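Local structure of probable fumarate reductase Ifc3 (Shewanella frigidimarina, 1QO8) at residues Val305-Met317 with Ser330-Ala344. The protein catalyses the essentially one-way reduction of fumarate to succinate in vitro, using FAD and four covalently bound c-type hemes in each subunit. Numbering follows the deposited sequence.
Sequences VLATGGYGMNKEM and SSNNITATGDGVLMA. With FAD (flavin-adenine dinucleotide), chain G.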
loop_
_atom_site.group_PDB
_atom_site.type_symbol
_atom_site.label_atom_id
_atom_site.label_comp_id
_atom_site.label_asym_id
_atom_site.label_seq_id
_atom_site.Cartn_x
_atom_site.Cartn_y
_atom_site.Cartn_z
ATOM N N VAL A 305 22.612 0.614 3.933
ATOM C CA VAL A 305 22.097 0.417 2.567
ATOM C C VAL A 305 21.164 -0.802 2.603
ATOM O O VAL A 305 21.605 -1.900 2.976
ATOM C CB VAL A 305 23.251 0.140 1.602
ATOM C CG1 VAL A 305 22.777 -0.172 0.168
ATOM C CG2 VAL A 305 24.327 1.222 1.558
ATOM N N LEU A 306 19.897 -0.606 2.397
ATOM C CA LEU A 306 18.951 -1.707 2.269
ATOM C C LEU A 306 19.176 -2.385 0.917
ATOM O O LEU A 306 19.100 -1.660 -0.080
ATOM C CB LEU A 306 17.493 -1.177 2.298
ATOM C CG LEU A 306 17.149 -0.499 3.655
ATOM C CD1 LEU A 306 15.684 0.042 3.724
ATOM C CD2 LEU A 306 17.427 -1.415 4.819
ATOM N N ALA A 307 19.488 -3.664 0.868
ATOM C CA ALA A 307 19.625 -4.313 -0.493
ATOM C C ALA A 307 18.983 -5.665 -0.271
ATOM O O ALA A 307 19.596 -6.684 -0.557
ATOM C CB ALA A 307 21.106 -4.602 -0.765
ATOM N N THR A 308 17.846 -5.627 0.390
ATOM C CA THR A 308 17.221 -6.862 0.838
ATOM C C THR A 308 16.252 -7.500 -0.138
ATOM O O THR A 308 15.736 -8.568 0.229
ATOM C CB THR A 308 16.523 -6.388 2.138
ATOM O OG1 THR A 308 15.873 -7.489 2.770
ATOM C CG2 THR A 308 15.410 -5.461 1.886
ATOM N N GLY A 309 16.076 -7.026 -1.373
ATOM C CA GLY A 309 15.268 -7.823 -2.323
ATOM C C GLY A 309 13.787 -7.620 -2.186
ATOM O O GLY A 309 13.403 -6.605 -1.563
ATOM N N GLY A 310 12.910 -8.528 -2.708
ATOM C CA GLY A 310 11.506 -8.075 -2.914
ATOM C C GLY A 310 10.651 -8.708 -1.777
ATOM O O GLY A 310 11.226 -9.280 -0.831
ATOM N N TYR A 311 9.336 -8.732 -1.911
ATOM C CA TYR A 311 8.467 -9.158 -0.824
ATOM C C TYR A 311 7.548 -10.272 -1.344
ATOM O O TYR A 311 6.633 -10.751 -0.632
ATOM C CB TYR A 311 7.648 -8.056 -0.175
ATOM C CG TYR A 311 6.638 -7.229 -0.945
ATOM C CD1 TYR A 311 5.328 -7.745 -1.087
ATOM C CD2 TYR A 311 6.907 -6.025 -1.551
ATOM C CE1 TYR A 311 4.365 -7.077 -1.825
ATOM C CE2 TYR A 311 5.921 -5.306 -2.238
ATOM C CZ TYR A 311 4.647 -5.848 -2.359
ATOM O OH TYR A 311 3.633 -5.189 -3.007
ATOM N N GLY A 312 7.993 -10.992 -2.400
ATOM C CA GLY A 312 6.999 -11.939 -3.002
ATOM C C GLY A 312 6.751 -13.136 -2.174
ATOM O O GLY A 312 5.716 -13.813 -2.400
ATOM N N MET A 313 7.593 -13.507 -1.178
ATOM C CA MET A 313 7.257 -14.665 -0.336
ATOM C C MET A 313 6.679 -14.230 1.012
ATOM O O MET A 313 6.371 -15.033 1.906
ATOM C CB MET A 313 8.543 -15.468 -0.044
ATOM C CG MET A 313 9.236 -15.902 -1.368
ATOM S SD MET A 313 8.300 -17.323 -1.951
ATOM C CE MET A 313 8.757 -18.749 -0.989
ATOM N N ASN A 314 6.387 -12.932 1.150
ATOM C CA ASN A 314 5.731 -12.530 2.431
ATOM C C ASN A 314 4.250 -12.613 2.138
ATOM O O ASN A 314 3.660 -11.752 1.465
ATOM C CB ASN A 314 6.181 -11.068 2.779
ATOM C CG ASN A 314 5.694 -10.664 4.180
ATOM O OD1 ASN A 314 6.455 -10.202 5.068
ATOM N ND2 ASN A 314 4.440 -10.952 4.424
ATOM N N LYS A 315 3.581 -13.613 2.652
ATOM C CA LYS A 315 2.173 -13.871 2.484
ATOM C C LYS A 315 1.235 -12.785 3.046
ATOM O O LYS A 315 0.151 -12.565 2.449
ATOM C CB LYS A 315 1.829 -15.202 3.188
ATOM C CG LYS A 315 2.382 -16.387 2.279
ATOM C CD LYS A 315 1.946 -17.672 2.987
ATOM C CE LYS A 315 2.029 -18.930 2.143
ATOM N NZ LYS A 315 3.409 -19.490 2.073
ATOM N N GLU A 316 1.636 -12.157 4.135
ATOM C CA GLU A 316 0.767 -11.104 4.711
ATOM C C GLU A 316 0.871 -9.858 3.856
ATOM O O GLU A 316 -0.164 -9.236 3.580
ATOM C CB GLU A 316 1.208 -10.751 6.172
ATOM C CG GLU A 316 0.426 -9.502 6.587
ATOM C CD GLU A 316 0.573 -8.982 8.001
ATOM O OE1 GLU A 316 0.956 -9.786 8.872
ATOM O OE2 GLU A 316 0.296 -7.780 8.196
ATOM N N MET A 317 2.081 -9.491 3.417
ATOM C CA MET A 317 2.191 -8.322 2.577
ATOM C C MET A 317 1.443 -8.540 1.248
ATOM O O MET A 317 0.701 -7.700 0.739
ATOM C CB MET A 317 3.682 -7.986 2.309
ATOM C CG MET A 317 4.429 -7.494 3.555
ATOM S SD MET A 317 6.163 -7.236 3.277
ATOM C CE MET A 317 6.349 -5.893 2.161
ATOM N N SER A 330 5.203 -18.993 -5.949
ATOM C CA SER A 330 6.109 -17.874 -6.233
ATOM C C SER A 330 7.280 -18.582 -6.860
ATOM O O SER A 330 7.484 -19.742 -6.464
ATOM C CB SER A 330 6.620 -17.211 -4.867
ATOM O OG SER A 330 7.686 -16.297 -5.375
ATOM N N SER A 331 8.080 -17.979 -7.678
ATOM C CA SER A 331 9.277 -18.616 -8.130
ATOM C C SER A 331 10.473 -18.229 -7.228
ATOM O O SER A 331 11.561 -18.444 -7.680
ATOM C CB SER A 331 9.470 -17.945 -9.500
ATOM O OG SER A 331 9.531 -16.578 -9.065
ATOM N N ASN A 332 10.294 -17.380 -6.210
ATOM C CA ASN A 332 11.377 -16.746 -5.489
ATOM C C ASN A 332 12.179 -17.671 -4.591
ATOM O O ASN A 332 11.635 -18.604 -4.032
ATOM C CB ASN A 332 10.833 -15.649 -4.526
ATOM C CG ASN A 332 10.365 -14.447 -5.363
ATOM O OD1 ASN A 332 10.468 -13.342 -4.861
ATOM N ND2 ASN A 332 10.042 -14.673 -6.649
ATOM N N ASN A 333 13.395 -17.227 -4.248
ATOM C CA ASN A 333 14.002 -17.847 -3.035
ATOM C C ASN A 333 13.208 -17.448 -1.795
ATOM O O ASN A 333 12.534 -16.377 -1.734
ATOM C CB ASN A 333 15.416 -17.276 -2.991
ATOM C CG ASN A 333 16.337 -17.989 -2.016
ATOM O OD1 ASN A 333 15.819 -18.781 -1.180
ATOM N ND2 ASN A 333 17.606 -17.776 -2.300
ATOM N N ILE A 334 13.222 -18.246 -0.727
ATOM C CA ILE A 334 12.542 -18.048 0.515
ATOM C C ILE A 334 13.112 -16.866 1.345
ATOM O O ILE A 334 12.401 -16.367 2.207
ATOM C CB ILE A 334 12.580 -19.312 1.414
ATOM C CG1 ILE A 334 14.052 -19.650 1.708
ATOM C CG2 ILE A 334 11.848 -20.456 0.660
ATOM C CD1 ILE A 334 14.209 -20.739 2.750
ATOM N N THR A 335 14.123 -16.167 0.913
ATOM C CA THR A 335 14.652 -14.962 1.501
ATOM C C THR A 335 13.828 -13.711 1.228
ATOM O O THR A 335 13.989 -12.703 1.951
ATOM C CB THR A 335 16.076 -14.693 0.932
ATOM O OG1 THR A 335 15.917 -14.600 -0.476
ATOM C CG2 THR A 335 17.038 -15.801 1.324
ATOM N N ALA A 336 12.785 -13.789 0.326
ATOM C CA ALA A 336 12.252 -12.544 -0.223
ATOM C C ALA A 336 10.967 -12.192 0.545
ATOM O O ALA A 336 9.867 -12.189 -0.013
ATOM C CB ALA A 336 11.944 -12.569 -1.747
ATOM N N THR A 337 11.170 -11.734 1.806
ATOM C CA THR A 337 10.095 -11.553 2.732
ATOM C C THR A 337 9.800 -10.087 3.059
ATOM O O THR A 337 9.015 -9.897 4.008
ATOM C CB THR A 337 10.137 -12.430 3.970
ATOM O OG1 THR A 337 11.283 -12.110 4.765
ATOM C CG2 THR A 337 10.074 -13.941 3.519
ATOM N N GLY A 338 10.356 -9.177 2.271
ATOM C CA GLY A 338 9.910 -7.771 2.346
ATOM C C GLY A 338 10.502 -7.044 3.593
ATOM O O GLY A 338 10.034 -5.929 3.891
ATOM N N ASP A 339 11.565 -7.606 4.220
ATOM C CA ASP A 339 11.984 -7.075 5.511
ATOM C C ASP A 339 12.389 -5.618 5.348
ATOM O O ASP A 339 12.238 -4.774 6.253
ATOM C CB ASP A 339 13.200 -7.849 6.049
ATOM C CG ASP A 339 12.952 -9.248 6.469
ATOM O OD1 ASP A 339 11.785 -9.659 6.646
ATOM O OD2 ASP A 339 13.916 -10.028 6.702
ATOM N N GLY A 340 13.125 -5.356 4.291
ATOM C CA GLY A 340 13.696 -4.039 4.006
ATOM C C GLY A 340 12.636 -2.955 3.883
ATOM O O GLY A 340 12.716 -1.859 4.483
ATOM N N VAL A 341 11.553 -3.260 3.164
ATOM C CA VAL A 341 10.345 -2.474 3.158
ATOM C C VAL A 341 9.681 -2.360 4.522
ATOM O O VAL A 341 9.217 -1.244 4.807
ATOM C CB VAL A 341 9.291 -3.053 2.143
ATOM C CG1 VAL A 341 7.874 -2.597 2.447
ATOM C CG2 VAL A 341 9.683 -2.662 0.682
ATOM N N LEU A 342 9.468 -3.432 5.301
ATOM C CA LEU A 342 8.866 -3.303 6.595
ATOM C C LEU A 342 9.677 -2.417 7.550
ATOM O O LEU A 342 9.067 -1.568 8.193
ATOM C CB LEU A 342 8.653 -4.649 7.281
ATOM C CG LEU A 342 7.704 -5.560 6.449
ATOM C CD1 LEU A 342 7.774 -6.938 7.091
ATOM C CD2 LEU A 342 6.323 -4.896 6.351
ATOM N N MET A 343 10.981 -2.571 7.669
ATOM C CA MET A 343 11.817 -1.793 8.576
ATOM C C MET A 343 11.847 -0.318 8.148
ATOM O O MET A 343 11.924 0.598 8.966
ATOM C CB MET A 343 13.300 -2.283 8.539
ATOM C CG MET A 343 13.407 -3.545 9.363
ATOM S SD MET A 343 15.062 -4.247 9.427
ATOM C CE MET A 343 15.674 -4.348 7.786
ATOM N N ALA A 344 11.809 -0.083 6.846
ATOM C CA ALA A 344 11.827 1.263 6.291
ATOM C C ALA A 344 10.518 1.988 6.598
ATOM O O ALA A 344 10.488 3.140 7.101
ATOM C CB ALA A 344 12.238 1.409 4.837
HETATM P PA FAD G . 18.038 -10.433 -3.830
HETATM O O1A FAD G . 18.956 -11.042 -4.845
HETATM O O2A FAD G . 16.919 -11.081 -3.426
HETATM O O5B FAD G . 18.890 -10.582 -2.518
HETATM C C5B FAD G . 18.506 -9.953 -1.227
HETATM C C4B FAD G . 19.489 -10.529 -0.089
HETATM O O4B FAD G . 19.012 -9.826 1.160
HETATM C C3B FAD G . 19.184 -12.032 0.215
HETATM O O3B FAD G . 20.165 -12.956 0.057
HETATM C C2B FAD G . 18.301 -12.013 1.516
HETATM O O2B FAD G . 18.455 -13.168 2.378
HETATM C C1B FAD G . 18.934 -10.868 2.213
HETATM N N9A FAD G . 18.055 -10.238 3.207
HETATM C C8A FAD G . 16.698 -10.041 3.149
HETATM N N7A FAD G . 16.220 -9.557 4.262
HETATM C C5A FAD G . 17.311 -9.416 5.114
HETATM C C6A FAD G . 17.438 -9.018 6.513
HETATM N N6A FAD G . 16.438 -8.634 7.258
HETATM N N1A FAD G . 18.713 -8.998 6.975
HETATM C C2A FAD G . 19.790 -9.472 6.260
HETATM N N3A FAD G . 19.756 -9.877 4.971
HETATM C C4A FAD G . 18.485 -9.846 4.485
HETATM N N1 FAD G . 15.442 -10.129 -13.486
HETATM C C2 FAD G . 16.138 -9.773 -14.532
HETATM O O2 FAD G . 16.381 -8.673 -14.908
HETATM N N3 FAD G . 16.738 -10.724 -15.411
HETATM C C4 FAD G . 16.542 -12.059 -15.069
HETATM O O4 FAD G . 16.975 -12.915 -15.787
HETATM C C4X FAD G . 15.705 -12.426 -13.929
HETATM N N5 FAD G . 15.472 -13.718 -13.652
HETATM C C5X FAD G . 14.766 -14.076 -12.554
HETATM C C6 FAD G . 14.574 -15.444 -12.315
HETATM C C7 FAD G . 13.869 -15.841 -11.204
HETATM C C7M FAD G . 13.622 -17.279 -10.876
HETATM C C8 FAD G . 13.386 -14.829 -10.298
HETATM C C8M FAD G . 12.679 -15.252 -9.046
HETATM C C9 FAD G . 13.600 -13.492 -10.514
HETATM C C9A FAD G . 14.287 -13.071 -11.628
HETATM N N10 FAD G . 14.539 -11.728 -11.974
HETATM C C10 FAD G . 15.218 -11.381 -13.078
HETATM C "C1'" FAD G . 14.418 -10.661 -10.930
HETATM C "C2'" FAD G . 15.839 -10.291 -10.386
HETATM O "O2'" FAD G . 16.465 -11.616 -10.303
HETATM C "C3'" FAD G . 15.618 -9.883 -8.909
HETATM O "O3'" FAD G . 14.739 -8.754 -8.821
HETATM C "C4'" FAD G . 16.935 -9.174 -8.444
HETATM O "O4'" FAD G . 17.921 -10.251 -8.445
HETATM C "C5'" FAD G . 16.692 -8.763 -6.947
HETATM O "O5'" FAD G . 18.136 -8.458 -6.434
HETATM P P FAD G . 18.401 -7.867 -5.036
HETATM O O1P FAD G . 19.901 -7.692 -4.981
HETATM O O2P FAD G . 17.541 -6.772 -4.970
HETATM O O3P FAD G . 17.833 -8.858 -4.143
HETATM O O HOH W 1 13.206 -8.968 0.958
HETATM O O HOH W 2 13.348 -9.751 3.505
HETATM O O HOH W 3 9.792 -10.795 -4.427
#
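Met313 folds over the loop of residues 330-336, a good example of how a flexible thioether chain fits itself to an irregular loop. CG, anti to the carbonyl carbon, lies 3.5 Å from Asn332 CB; from there bends at chi2 (-79°) and chi3 (-77°) lay SD against CB of Ser330 at 3.4 Å and CE on CG2 of Ile334. Asn332 runs past it in the opposite direction. The backbone fixes the base of this hook: Met313 N donates to Ala336 O at 2.9 Å, arriving 26° out of the carbonyl plane. Beside it, water 3 links Gly312 N to Asn332 OD1. A second methionine, Met317, slants across the first turn of helix 339-346, its CE 3.6 Å from Val341 CG1 and its SD against CD2 of Leu342. Gly338, the N-cap of that helix, faces both Met317 SD and CB of Tyr311, and a CB on it would run into either. Together the segments form part of the FAD-binding domain: strand 303-306 of the central parallel sheet, with Leu306 CD1 against Ala344 CB, leads into a glycine-rich loop passing the dinucleotide's pyrophosphate. At the adenine end, Asp339 OD2 accepts from FAD N6A (2.9 Å), while its carboxylate also pairs with Arg272 and Lys152. Replacing Asp339 with an alanine would probably leave the adenine amino group without this acceptor and both cations without their shared counter-charge. Thr337 OG1 donates to Asp339 OD1 from well above the carboxylate plane, and water 1 joins Thr308 O and Gly310 O to Gly338 N.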